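Mitotic checkpoint control protein kinase BUB1 (PDB 6JKK) probably acts as a mitotic checkpoint protein kinase at kinetochores, binding ATP through the kinase domain that this chain contains. Local coordinates at residues V158-S163 with R288-N293; L259-Y264 with P278-P283. All coordinates share one frame; numbering follows the deposited sequence.

Contact 1: residues V158-S163 with R288-N293; sequences VVMHLS and RTMWEN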
ATOM      1  N   VAL A 158     -17.588   3.921   8.036  1.00 16.28           N
ATOM      2  CA  VAL A 158     -16.961   3.428   6.806  1.00 15.13           C
ATOM      3  C   VAL A 158     -15.439   3.439   6.965  1.00 13.68           C
ATOM      4  O   VAL A 158     -14.755   2.494   6.554  1.00 16.82           O
ATOM      5  CB  VAL A 158     -17.396   4.240   5.564  1.00 16.37           C
ATOM      6  CG1 VAL A 158     -16.594   3.825   4.346  1.00 19.39           C
ATOM      7  CG2 VAL A 158     -18.871   4.028   5.292  1.00 17.42           C
ATOM      8  N   VAL A 159     -14.906   4.487   7.592  1.00 14.70           N
ATOM      9  CA  VAL A 159     -13.460   4.549   7.824  1.00 16.50           C
ATOM     10  C   VAL A 159     -13.008   3.428   8.774  1.00 14.67           C
ATOM     11  O   VAL A 159     -11.958   2.817   8.560  1.00 14.19           O
ATOM     12  CB  VAL A 159     -12.996   5.936   8.333  1.00 15.80           C
ATOM     13  CG1 VAL A 159     -11.486   5.948   8.571  1.00 12.81           C
ATOM     14  CG2 VAL A 159     -13.376   7.039   7.330  1.00 17.77           C
ATOM     15  N   MET A 160     -13.801   3.144   9.806  1.00 15.42           N
ATOM     16  CA  MET A 160     -13.467   2.042  10.709  1.00 13.76           C
ATOM     17  C   MET A 160     -13.378   0.726   9.947  1.00 13.74           C
ATOM     18  O   MET A 160     -12.481  -0.092  10.196  1.00 14.66           O
ATOM     19  CB  MET A 160     -14.513   1.890  11.807  1.00 12.72           C
ATOM     20  CG  MET A 160     -14.657   3.071  12.711  1.00 13.96           C
ATOM     21  SD  MET A 160     -15.809   2.604  14.001  1.00 19.63           S
ATOM     22  CE  MET A 160     -16.275   4.243  14.556  1.00 19.24           C
ATOM     23  N   HIS A 161     -14.319   0.516   9.027  1.00 12.21           N
ATOM     24  CA  HIS A 161     -14.361  -0.724   8.241  1.00 14.97           C
ATOM     25  C   HIS A 161     -13.124  -0.853   7.357  1.00 20.92           C
ATOM     26  O   HIS A 161     -12.489  -1.920   7.296  1.00 14.18           O
ATOM     27  CB  HIS A 161     -15.632  -0.758   7.387  1.00 13.62           C
ATOM     28  CG  HIS A 161     -16.005  -2.126   6.893  1.00 18.62           C
ATOM     29  ND1 HIS A 161     -15.271  -2.800   5.943  1.00 21.22           N
ATOM     30  CD2 HIS A 161     -17.050  -2.930   7.204  1.00 21.79           C
ATOM     31  CE1 HIS A 161     -15.839  -3.968   5.696  1.00 24.65           C
ATOM     32  NE2 HIS A 161     -16.922  -4.069   6.446  1.00 24.77           N
ATOM     33  N   LEU A 162     -12.784   0.237   6.671  1.00 17.89           N
ATOM     34  CA  LEU A 162     -11.607   0.274   5.812  1.00 17.48           C
ATOM     35  C   LEU A 162     -10.311   0.161   6.619  1.00 15.10           C
ATOM     36  O   LEU A 162      -9.360  -0.466   6.176  1.00 13.97           O
ATOM     37  CB  LEU A 162     -11.592   1.559   4.975  1.00 15.58           C
ATOM     38  CG  LEU A 162     -12.674   1.718   3.908  1.00 16.87           C
ATOM     39  CD1 LEU A 162     -12.553   3.070   3.205  1.00 15.88           C
ATOM     40  CD2 LEU A 162     -12.584   0.582   2.895  1.00 18.10           C
ATOM     41  N   SER A 163     -10.278   0.768   7.802  1.00 11.40           N
ATOM     42  CA  SER A 163      -9.108   0.681   8.674  1.00 14.02           C
ATOM     43  C   SER A 163      -8.869  -0.745   9.166  1.00 15.76           C
ATOM     44  O   SER A 163      -7.726  -1.199   9.285  1.00 14.45           O
ATOM     45  CB  SER A 163      -9.275   1.617   9.871  1.00 17.13           C
ATOM     46  OG  SER A 163      -9.332   2.961   9.444  1.00 17.91           O
ATOM     47  N   ARG A 288     -13.847   8.596  20.156  1.00 35.19           N
ATOM     48  CA  ARG A 288     -12.614   9.314  20.481  1.00 31.76           C
ATOM     49  C   ARG A 288     -11.564   8.441  21.146  1.00 27.96           C
ATOM     50  O   ARG A 288     -10.428   8.358  20.679  1.00 25.45           O
ATOM     51  CB  ARG A 288     -12.941  10.493  21.403  1.00 30.60           C
ATOM     52  CG  ARG A 288     -12.481  11.835  20.891  1.00 38.68           C
ATOM     53  CD  ARG A 288     -11.504  12.490  21.856  1.00 45.33           C
ATOM     54  NE  ARG A 288     -11.997  12.498  23.232  1.00 45.38           N
ATOM     55  CZ  ARG A 288     -12.567  13.545  23.820  1.00 55.35           C
ATOM     56  NH1 ARG A 288     -12.720  14.684  23.155  1.00 56.68           N
ATOM     57  NH2 ARG A 288     -12.980  13.459  25.077  1.00 54.90           N
ATOM     58  N   THR A 289     -11.952   7.805  22.247  1.00 28.17           N
ATOM     59  CA  THR A 289     -11.060   6.920  22.988  1.00 31.18           C
ATOM     60  C   THR A 289     -10.495   5.829  22.080  1.00 26.99           C
ATOM     61  O   THR A 289      -9.307   5.506  22.149  1.00 25.28           O
ATOM     62  CB  THR A 289     -11.778   6.296  24.206  1.00 30.58           C
ATOM     63  OG1 THR A 289     -12.258   7.342  25.058  1.00 32.84           O
ATOM     64  CG2 THR A 289     -10.827   5.412  24.999  1.00 33.20           C
ATOM     65  N   MET A 290     -11.337   5.277  21.211  1.00 25.68           N
ATOM     66  CA  MET A 290     -10.893   4.222  20.308  1.00 21.40           C
ATOM     67  C   MET A 290      -9.859   4.726  19.307  1.00 19.81           C
ATOM     68  O   MET A 290      -8.788   4.124  19.153  1.00 21.99           O
ATOM     69  CB  MET A 290     -12.073   3.603  19.557  1.00 26.86           C
ATOM     70  CG  MET A 290     -11.640   2.559  18.539  1.00 23.20           C
ATOM     71  SD  MET A 290     -12.933   2.165  17.348  1.00 23.65           S
ATOM     72  CE  MET A 290     -12.884   3.631  16.315  1.00 27.35           C
ATOM     73  N   TRP A 291     -10.181   5.819  18.616  1.00 19.45           N
ATOM     74  CA  TRP A 291      -9.266   6.375  17.624  1.00 20.06           C
ATOM     75  C   TRP A 291      -7.966   6.818  18.281  1.00 19.83           C
ATOM     76  O   TRP A 291      -6.882   6.596  17.737  1.00 20.66           O
ATOM     77  CB  TRP A 291      -9.899   7.553  16.873  1.00 18.28           C
ATOM     78  CG  TRP A 291     -10.929   7.137  15.859  1.00 19.15           C
ATOM     79  CD1 TRP A 291     -12.266   7.427  15.878  1.00 20.87           C
ATOM     80  CD2 TRP A 291     -10.707   6.343  14.686  1.00 16.34           C
ATOM     81  NE1 TRP A 291     -12.888   6.861  14.788  1.00 18.80           N
ATOM     82  CE2 TRP A 291     -11.951   6.193  14.038  1.00 19.94           C
ATOM     83  CE3 TRP A 291      -9.579   5.745  14.118  1.00 19.20           C
ATOM     84  CZ2 TRP A 291     -12.095   5.471  12.853  1.00 15.62           C
ATOM     85  CZ3 TRP A 291      -9.721   5.029  12.938  1.00 16.20           C
ATOM     86  CH2 TRP A 291     -10.971   4.898  12.320  1.00 17.83           C
ATOM     87  N   GLU A 292      -8.073   7.440  19.452  1.00 20.73           N
ATOM     88  CA  GLU A 292      -6.875   7.856  20.176  1.00 27.32           C
ATOM     89  C   GLU A 292      -6.009   6.651  20.575  1.00 28.11           C
ATOM     90  O   GLU A 292      -4.782   6.714  20.471  1.00 26.25           O
ATOM     91  CB  GLU A 292      -7.226   8.751  21.370  1.00 23.83           C
ATOM     92  CG  GLU A 292      -7.725  10.137  20.944  1.00 28.88           C
ATOM     93  CD  GLU A 292      -8.030  11.061  22.109  1.00 42.71           C
ATOM     94  OE1 GLU A 292      -8.134  10.569  23.252  1.00 45.35           O
ATOM     95  OE2 GLU A 292      -8.175  12.280  21.874  1.00 46.85           O
ATOM     96  N   ASN A 293      -6.647   5.557  20.999  1.00 25.46           N
ATOM     97  CA  ASN A 293      -5.940   4.297  21.242  1.00 25.47           C
ATOM     98  C   ASN A 293      -5.180   3.835  20.003  1.00 26.48           C
ATOM     99  O   ASN A 293      -3.986   3.534  20.062  1.00 22.69           O
ATOM    100  CB  ASN A 293      -6.915   3.184  21.665  1.00 29.61           C
ATOM    101  CG  ASN A 293      -7.259   3.217  23.150  1.00 35.57           C
ATOM    102  OD1 ASN A 293      -6.662   3.959  23.932  1.00 35.74           O
ATOM    103  ND2 ASN A 293      -8.221   2.386  23.545  1.00 33.04           N
TER
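The indole of W291 has M290 CE over one face, 3.5 Å above the ring plane and offset toward the rim, while S163 OG lies in the ring plane at the edge. L260 of helix 246-261 places its CD1 over the opposite face. Two further side chains reach the benzo end of the ring obliquely. M160 CG, on the M290 side of the plane, comes within 3.5 Å of W291 CZ2, the shortest side-chain approach here. V159 CG1 comes from the L260 side and stops 3.9 Å from W291 CH2; the branch anti to the backbone N (chi1 180°) is the one that reaches the ring.

M160 also meets M290: M160 SD and M290 CE are 3.9 Å apart. The bend in M290 at chi3 (75°) turns CE back over the indole and to the thioether at once. L317 and A320 of helix 310-322 touch both methionines.

The polar groups find partners within or beside the helices. S163 OG donates to V159 O at 2.8 Å, from above the carbonyl plane, and V159 O accepts from S163 N as well. The bond through OG holds the hydroxyl against its own helix, at the indole edge. W291 NE1 bonds to E156 OE2, which tethers the ring's pyrrole side.

Since the two segment axes stay 13.0 Å apart, inclined at 31°, long side chains have to span the gap. This is interhelical packing in the C-lobe of the protein kinase fold, where helix 156-175 corresponds to αE and helix 288-299, by its place in the sequence, probably to αH; L260 comes from the αF helix, 246-261.

Contact 2: residues L259-Y264 with P278-P283; sequences LLFGRY and PKTNVP
A CH-pi contact joins F261 to T280: the methyl CG2 of T280 stands 3.7 Å from the centroid of the F261 ring, only 2° off its normal. That near-perfect centring makes CG2 equidistant, at 3.9 Å, from the six F261 ring carbons. L260 CB lies over the centre of the opposite face, so the phenyl is sandwiched between a methyl and its neighbour's CB. H257, one turn back on the helix, meets the F261 ring edge-to-face.

Among the apolar contacts, P283 CD sits at the edge in the ring plane, 3.8 Å from F261 CE1, and V282 approaches obliquely and more loosely, its CG2 4.3 Å from F261 CZ. R263 adds a marginal contact, its NH2 passing 4.2 Å from T280 CG2 with the methyl at the guanidinium edge.

Polar links run through H257: its ND1 is hydrogen-bonded to R263 O, and its NE2 makes a weak hydrogen bond with T280 OG1. The chain leaves the helix at G262, whose positive phi (74°) turns it into the loop.

With no hydrogen bond between the two segments, the direct contact rests on dispersion and shape, H257 supplying the polar link; the ring gives the loop 278-283 an apolar surface to lie against.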
ATOM      1  N   LEU A 259      -8.548   9.658   5.615  1.00 14.25           N
ATOM      2  CA  LEU A 259      -9.908   9.161   5.459  1.00 18.16           C
ATOM      3  C   LEU A 259     -10.849   9.849   6.442  1.00 17.03           C
ATOM      4  O   LEU A 259     -11.935  10.297   6.070  1.00 17.46           O
ATOM      5  CB  LEU A 259      -9.949   7.641   5.671  1.00 15.04           C
ATOM      6  CG  LEU A 259      -9.122   6.783   4.708  1.00 16.38           C
ATOM      7  CD1 LEU A 259      -9.287   5.303   5.019  1.00 17.20           C
ATOM      8  CD2 LEU A 259      -9.530   7.063   3.285  1.00 14.38           C
ATOM      9  N   LEU A 260     -10.425   9.928   7.701  1.00 17.54           N
ATOM     10  CA  LEU A 260     -11.243  10.522   8.762  1.00 21.63           C
ATOM     11  C   LEU A 260     -11.460  12.027   8.595  1.00 23.09           C
ATOM     12  O   LEU A 260     -12.562  12.539   8.836  1.00 23.39           O
ATOM     13  CB  LEU A 260     -10.598  10.266  10.129  1.00 24.48           C
ATOM     14  CG  LEU A 260     -10.883   8.977  10.895  1.00 33.64           C
ATOM     15  CD1 LEU A 260     -10.100   8.940  12.194  1.00 32.46           C
ATOM     16  CD2 LEU A 260     -12.373   8.842  11.177  1.00 33.48           C
ATOM     17  N   PHE A 261     -10.405  12.734   8.200  1.00 23.12           N
ATOM     18  CA  PHE A 261     -10.395  14.186   8.308  1.00 23.32           C
ATOM     19  C   PHE A 261     -10.331  14.927   6.972  1.00 26.13           C
ATOM     20  O   PHE A 261     -10.558  16.137   6.920  1.00 28.69           O
ATOM     21  CB  PHE A 261      -9.259  14.637   9.243  1.00 21.30           C
ATOM     22  CG  PHE A 261      -9.362  14.073  10.640  1.00 24.53           C
ATOM     23  CD1 PHE A 261     -10.496  14.308  11.414  1.00 31.98           C
ATOM     24  CD2 PHE A 261      -8.325  13.323  11.178  1.00 25.30           C
ATOM     25  CE1 PHE A 261     -10.599  13.791  12.700  1.00 38.41           C
ATOM     26  CE2 PHE A 261      -8.415  12.803  12.460  1.00 29.29           C
ATOM     27  CZ  PHE A 261      -9.554  13.034  13.224  1.00 34.76           C
ATOM     28  N   GLY A 262     -10.026  14.213   5.894  1.00 28.47           N
ATOM     29  CA  GLY A 262      -9.916  14.849   4.590  1.00 33.00           C
ATOM     30  C   GLY A 262      -8.644  15.664   4.444  1.00 35.11           C
ATOM     31  O   GLY A 262      -8.453  16.372   3.449  1.00 38.06           O
ATOM     32  N   ARG A 263      -7.767  15.563   5.439  1.00 30.36           N
ATOM     33  CA  ARG A 263      -6.524  16.323   5.442  1.00 37.58           C
ATOM     34  C   ARG A 263      -5.350  15.408   5.732  1.00 33.67           C
ATOM     35  O   ARG A 263      -5.514  14.362   6.353  1.00 28.44           O
ATOM     36  CB  ARG A 263      -6.566  17.425   6.500  1.00 44.13           C
ATOM     37  CG  ARG A 263      -7.494  18.583   6.191  1.00 51.43           C
ATOM     38  CD  ARG A 263      -7.397  19.627   7.290  1.00 57.79           C
ATOM     39  NE  ARG A 263      -7.878  19.100   8.563  1.00 58.71           N
ATOM     40  CZ  ARG A 263      -9.068  19.378   9.086  1.00 66.51           C
ATOM     41  NH1 ARG A 263      -9.902  20.196   8.454  1.00 72.10           N
ATOM     42  NH2 ARG A 263      -9.422  18.846  10.248  1.00 64.70           N
ATOM     43  N   TYR A 264      -4.158  15.803   5.297  1.00 28.90           N
ATOM     44  CA  TYR A 264      -2.970  15.001   5.568  1.00 29.02           C
ATOM     45  C   TYR A 264      -2.516  15.140   7.020  1.00 26.44           C
ATOM     46  O   TYR A 264      -2.766  16.157   7.665  1.00 24.36           O
ATOM     47  CB  TYR A 264      -1.857  15.327   4.566  1.00 34.85           C
ATOM     48  CG  TYR A 264      -2.253  14.931   3.160  1.00 50.27           C
ATOM     49  CD1 TYR A 264      -2.394  13.591   2.817  1.00 55.10           C
ATOM     50  CD2 TYR A 264      -2.512  15.889   2.186  1.00 54.60           C
ATOM     51  CE1 TYR A 264      -2.771  13.213   1.548  1.00 53.59           C
ATOM     52  CE2 TYR A 264      -2.889  15.519   0.909  1.00 56.28           C
ATOM     53  CZ  TYR A 264      -3.018  14.178   0.599  1.00 56.56           C
ATOM     54  OH  TYR A 264      -3.396  13.795  -0.668  1.00 55.11           O
ATOM     55  N   PRO A 278      -1.418  12.897  16.106  1.00 29.68           N
ATOM     56  CA  PRO A 278      -1.724  13.880  15.063  1.00 30.26           C
ATOM     57  C   PRO A 278      -2.096  15.218  15.681  1.00 29.68           C
ATOM     58  O   PRO A 278      -2.636  15.257  16.793  1.00 27.80           O
ATOM     59  CB  PRO A 278      -2.940  13.274  14.360  1.00 28.96           C
ATOM     60  CG  PRO A 278      -2.793  11.788  14.578  1.00 26.42           C
ATOM     61  CD  PRO A 278      -2.224  11.669  15.970  1.00 25.64           C
ATOM     62  N   LYS A 279      -1.811  16.302  14.968  1.00 23.56           N
ATOM     63  CA  LYS A 279      -2.117  17.646  15.439  1.00 25.65           C
ATOM     64  C   LYS A 279      -3.630  17.831  15.561  1.00 35.63           C
ATOM     65  O   LYS A 279      -4.118  18.598  16.394  1.00 32.75           O
ATOM     66  CB  LYS A 279      -1.531  18.655  14.455  1.00 30.20           C
ATOM     67  CG  LYS A 279      -1.429  20.073  14.959  1.00 42.53           C
ATOM     68  CD  LYS A 279      -0.508  20.862  14.044  1.00 44.84           C
ATOM     69  CE  LYS A 279      -0.530  22.337  14.374  1.00 49.14           C
ATOM     70  NZ  LYS A 279       0.423  23.087  13.505  1.00 47.55           N
ATOM     71  N   THR A 280      -4.360  17.099  14.725  1.00 28.86           N
ATOM     72  CA  THR A 280      -5.818  17.159  14.681  1.00 32.94           C
ATOM     73  C   THR A 280      -6.465  16.459  15.877  1.00 35.33           C
ATOM     74  O   THR A 280      -6.174  15.296  16.158  1.00 40.40           O
ATOM     75  CB  THR A 280      -6.345  16.502  13.382  1.00 31.69           C
ATOM     76  OG1 THR A 280      -5.834  17.208  12.245  1.00 36.91           O
ATOM     77  CG2 THR A 280      -7.860  16.527  13.344  1.00 32.69           C
ATOM     78  N   ASN A 281      -7.342  17.173  16.578  1.00 39.08           N
ATOM     79  CA  ASN A 281      -8.133  16.570  17.644  1.00 47.08           C
ATOM     80  C   ASN A 281      -9.278  15.736  17.074  1.00 42.12           C
ATOM     81  O   ASN A 281     -10.077  16.235  16.280  1.00 43.68           O
ATOM     82  CB  ASN A 281      -8.702  17.653  18.565  1.00 51.64           C
ATOM     83  CG  ASN A 281      -7.623  18.460  19.265  1.00 57.44           C
ATOM     84  OD1 ASN A 281      -6.665  17.905  19.801  1.00 61.22           O
ATOM     85  ND2 ASN A 281      -7.776  19.780  19.261  1.00 57.36           N
ATOM     86  N   VAL A 282      -9.347  14.469  17.469  1.00 33.98           N
ATOM     87  CA  VAL A 282     -10.501  13.633  17.155  1.00 29.99           C
ATOM     88  C   VAL A 282     -11.712  14.244  17.856  1.00 28.63           C
ATOM     89  O   VAL A 282     -11.649  14.526  19.051  1.00 30.47           O
ATOM     90  CB  VAL A 282     -10.304  12.195  17.663  1.00 31.09           C
ATOM     91  CG1 VAL A 282     -11.428  11.298  17.175  1.00 27.29           C
ATOM     92  CG2 VAL A 282      -8.946  11.648  17.213  1.00 33.83           C
ATOM     93  N   PRO A 283     -12.805  14.485  17.111  1.00 30.51           N
ATOM     94  CA  PRO A 283     -14.017  15.070  17.710  1.00 35.15           C
ATOM     95  C   PRO A 283     -14.559  14.204  18.852  1.00 33.53           C
ATOM     96  O   PRO A 283     -14.541  12.983  18.723  1.00 30.42           O
ATOM     97  CB  PRO A 283     -15.007  15.091  16.539  1.00 34.79           C
ATOM     98  CG  PRO A 283     -14.143  15.127  15.308  1.00 30.54           C
ATOM     99  CD  PRO A 283     -12.933  14.306  15.651  1.00 25.86           C
TER

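Contact 1 is a core contact between two helices; contact 2 is half buried, with exposed R263 and N281 on its outer side. Both are apolar and centred on one aromatic ring, but within contact 1 the indole meets methionine, valine and serine side chains, whereas the phenyl in contact 2 receives a threonine methyl and a proline from an irregular loop. They hold different elements, yet helix 246-261 joins them: L260 backs both rings, and L259 CB lies 3.7 Å from V159 CG1. The loop of contact 2 leads within a few residues into helix 288-299, where R288 CG packs against the carbonyls of V282 and P283.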